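Side-chain contact in ADP-ribosylation factor guanine nucleotide-exchange factor SEC7 (Saccharomyces cerevisiae, PDB 4OIY), which activates the GTPase ARF1 by guanine nucleotide exchange at the trans-Golgi network, and so takes part in vesicle budding and Golgi traffic: residues R172-P175 with R176-E180. Residues are numbered along the deposited sequence; the frame is centred on the assembly and turned at random.
Sequences RDLP and RDFLE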
ATOM      1  N   ARG A 172      -9.548 -20.016  14.605  1.00 20.78           N
ATOM      2  CA  ARG A 172     -11.001 -19.955  14.691  1.00 20.76           C
ATOM      3  C   ARG A 172     -11.540 -19.025  13.609  1.00 18.74           C
ATOM      4  O   ARG A 172     -10.822 -18.168  13.092  1.00 17.20           O
ATOM      5  CB  ARG A 172     -11.438 -19.444  16.067  1.00 22.82           C
ATOM      6  CG  ARG A 172     -11.129 -20.378  17.231  1.00 25.10           C
ATOM      7  CD  ARG A 172     -12.150 -21.501  17.360  1.00 26.87           C
ATOM      8  NE  ARG A 172     -11.835 -22.413  18.464  1.00 28.83           N
ATOM      9  CZ  ARG A 172     -10.928 -23.391  18.415  1.00 29.36           C
ATOM     10  NH1 ARG A 172     -10.222 -23.604  17.311  1.00 30.34           N
ATOM     11  NH2 ARG A 172     -10.722 -24.161  19.482  1.00 30.38           N
ATOM     12  N   ASP A 173     -12.809 -19.195  13.269  1.00 17.14           N
ATOM     13  CA  ASP A 173     -13.466 -18.284  12.337  1.00 16.38           C
ATOM     14  C   ASP A 173     -13.673 -16.927  12.998  1.00 15.40           C
ATOM     15  O   ASP A 173     -13.887 -16.840  14.209  1.00 15.54           O
ATOM     16  CB  ASP A 173     -14.836 -18.826  11.905  1.00 16.89           C
ATOM     17  CG  ASP A 173     -14.746 -20.083  11.059  1.00 17.63           C
ATOM     18  OD1 ASP A 173     -13.648 -20.466  10.608  1.00 17.32           O
ATOM     19  OD2 ASP A 173     -15.809 -20.709  10.834  1.00 19.04           O
ATOM     20  N   LEU A 174     -13.610 -15.871  12.193  1.00 14.42           N
ATOM     21  CA  LEU A 174     -14.040 -14.546  12.609  1.00 14.26           C
ATOM     22  C   LEU A 174     -15.566 -14.525  12.649  1.00 14.50           C
ATOM     23  O   LEU A 174     -16.205 -15.337  11.987  1.00 14.39           O
ATOM     24  CB  LEU A 174     -13.541 -13.492  11.614  1.00 13.88           C
ATOM     25  CG  LEU A 174     -12.045 -13.192  11.696  1.00 13.68           C
ATOM     26  CD1 LEU A 174     -11.595 -12.394  10.479  1.00 13.68           C
ATOM     27  CD2 LEU A 174     -11.731 -12.426  12.975  1.00 13.58           C
ATOM     28  N   PRO A 175     -16.158 -13.599  13.420  1.00 14.97           N
ATOM     29  CA  PRO A 175     -17.621 -13.532  13.413  1.00 15.27           C
ATOM     30  C   PRO A 175     -18.173 -13.179  12.034  1.00 15.31           C
ATOM     31  O   PRO A 175     -17.632 -12.305  11.349  1.00 14.58           O
ATOM     32  CB  PRO A 175     -17.930 -12.406  14.404  1.00 15.53           C
ATOM     33  CG  PRO A 175     -16.715 -12.298  15.257  1.00 15.42           C
ATOM     34  CD  PRO A 175     -15.568 -12.625  14.353  1.00 15.26           C
ATOM     35  N   ARG A 176     -19.244 -13.868  11.642  1.00 16.01           N
ATOM     36  CA  ARG A 176     -19.887 -13.641  10.353  1.00 16.92           C
ATOM     37  C   ARG A 176     -20.246 -12.174  10.155  1.00 16.87           C
ATOM     38  O   ARG A 176     -20.048 -11.627   9.065  1.00 16.67           O
ATOM     39  CB  ARG A 176     -21.155 -14.501  10.227  1.00 17.99           C
ATOM     40  CG  ARG A 176     -21.797 -14.476   8.851  1.00 19.78           C
ATOM     41  CD  ARG A 176     -23.101 -15.268   8.831  1.00 20.96           C
ATOM     42  NE  ARG A 176     -23.712 -15.258   7.501  1.00 22.42           N
ATOM     43  CZ  ARG A 176     -24.350 -14.220   6.963  1.00 24.60           C
ATOM     44  NH1 ARG A 176     -24.857 -14.324   5.737  1.00 25.41           N
ATOM     45  NH2 ARG A 176     -24.489 -13.075   7.634  1.00 25.97           N
ATOM     46  N   ASP A 177     -20.781 -11.540  11.195  1.00 16.87           N
ATOM     47  CA  ASP A 177     -21.199 -10.141  11.094  1.00 17.41           C
ATOM     48  C   ASP A 177     -20.018  -9.214  10.801  1.00 16.07           C
ATOM     49  O   ASP A 177     -20.159  -8.238  10.071  1.00 15.36           O
ATOM     50  CB  ASP A 177     -21.919  -9.678  12.363  1.00 19.33           C
ATOM     51  CG  ASP A 177     -22.634  -8.353  12.168  1.00 21.02           C
ATOM     52  OD1 ASP A 177     -23.626  -8.322  11.409  1.00 23.68           O
ATOM     53  OD2 ASP A 177     -22.196  -7.340  12.756  1.00 23.84           O
ATOM     54  N   PHE A 178     -18.859  -9.525  11.373  1.00 14.42           N
ATOM     55  CA  PHE A 178     -17.651  -8.730  11.157  1.00 13.60           C
ATOM     56  C   PHE A 178     -17.214  -8.811   9.699  1.00 13.12           C
ATOM     57  O   PHE A 178     -16.946  -7.795   9.072  1.00 12.98           O
ATOM     58  CB  PHE A 178     -16.524  -9.203  12.075  1.00 13.28           C
ATOM     59  CG  PHE A 178     -15.215  -8.526  11.823  1.00 13.22           C
ATOM     60  CD1 PHE A 178     -14.996  -7.231  12.255  1.00 13.34           C
ATOM     61  CD2 PHE A 178     -14.205  -9.184  11.146  1.00 12.84           C
ATOM     62  CE1 PHE A 178     -13.790  -6.605  12.022  1.00 13.45           C
ATOM     63  CE2 PHE A 178     -12.991  -8.564  10.903  1.00 12.94           C
ATOM     64  CZ  PHE A 178     -12.783  -7.274  11.339  1.00 13.17           C
ATOM     65  N   LEU A 179     -17.157 -10.028   9.171  1.00 13.05           N
ATOM     66  CA  LEU A 179     -16.767 -10.225   7.777  1.00 12.93           C
ATOM     67  C   LEU A 179     -17.798  -9.644   6.811  1.00 13.16           C
ATOM     68  O   LEU A 179     -17.426  -9.062   5.795  1.00 12.39           O
ATOM     69  CB  LEU A 179     -16.522 -11.706   7.479  1.00 13.08           C
ATOM     70  CG  LEU A 179     -15.255 -12.318   8.099  1.00 13.13           C
ATOM     71  CD1 LEU A 179     -15.165 -13.805   7.789  1.00 13.80           C
ATOM     72  CD2 LEU A 179     -13.997 -11.603   7.609  1.00 13.60           C
ATOM     73  N   GLU A 180     -19.086  -9.788   7.124  1.00 13.15           N
ATOM     74  CA  GLU A 180     -20.129  -9.209   6.269  1.00 13.84           C
ATOM     75  C   GLU A 180     -19.963  -7.690   6.168  1.00 12.95           C
ATOM     76  O   GLU A 180     -20.129  -7.115   5.098  1.00 12.48           O
ATOM     77  CB  GLU A 180     -21.524  -9.548   6.784  1.00 15.40           C
ATOM     78  CG  GLU A 180     -22.635  -9.046   5.871  1.00 17.09           C
ATOM     79  CD  GLU A 180     -24.003  -9.596   6.226  1.00 18.77           C
ATOM     80  OE1 GLU A 180     -24.994  -9.102   5.649  1.00 21.70           O
ATOM     81  OE2 GLU A 180     -24.094 -10.527   7.057  1.00 20.57           O
TER
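The ring of Phe178 receives CD1 of Leu174 obliquely, with 4.1 Å between that methyl and Phe178 CE2. CG of Phe178 stands anti to the backbone N (chi1 174°), carrying the ring out from the first turn of helix 176-188, broadly alongside the Leu174 side chain. The same Leu174 methyl is also 3.8 Å from CD2 of Leu179. Thus CD1 bridges two consecutive helical residues; the Leu174 side chain as a whole lies slantwise to that of Phe178 and at about a right angle to that of Leu179, while its CB rests near Leu179 CG. On the proline side, Pro175 CB lies 4.2 Å from Phe178 CB, a looser apolar touch beside the backbone.

These apolar contacts flank the polar one that begins the helix. Pro175 occupies the N-cap position, and its carbonyl oxygen accepts the N-H of Leu179 at 3.2 Å (N to O) in a nearly straight bond, 166° at the hydrogen, with the donor almost in line with the C=O. Phe178 N approaches the same oxygen at 3.0 Å, but its bent angle makes that bond weak. Arg176, the first residue of the helix, is extended from CG to NE, and its NH2 forms a salt bridge with OE2 of Glu180, one turn on, at 2.6 Å; both side chains also touch Leu158 of helix 158-164.

Beyond the junction, Asp173 OD1 accepts the N-H of Gly167, tying the loop back on itself, and Leu179 packs against Leu162 of helix 158-164. At the start of this last helix of the chain, a Sec7 domain, the Pro175 oxygen is held by one nearly straight bond and one weak one while Leu174 packs on the first turn, so polar and apolar contacts together set how the loop enters the helix.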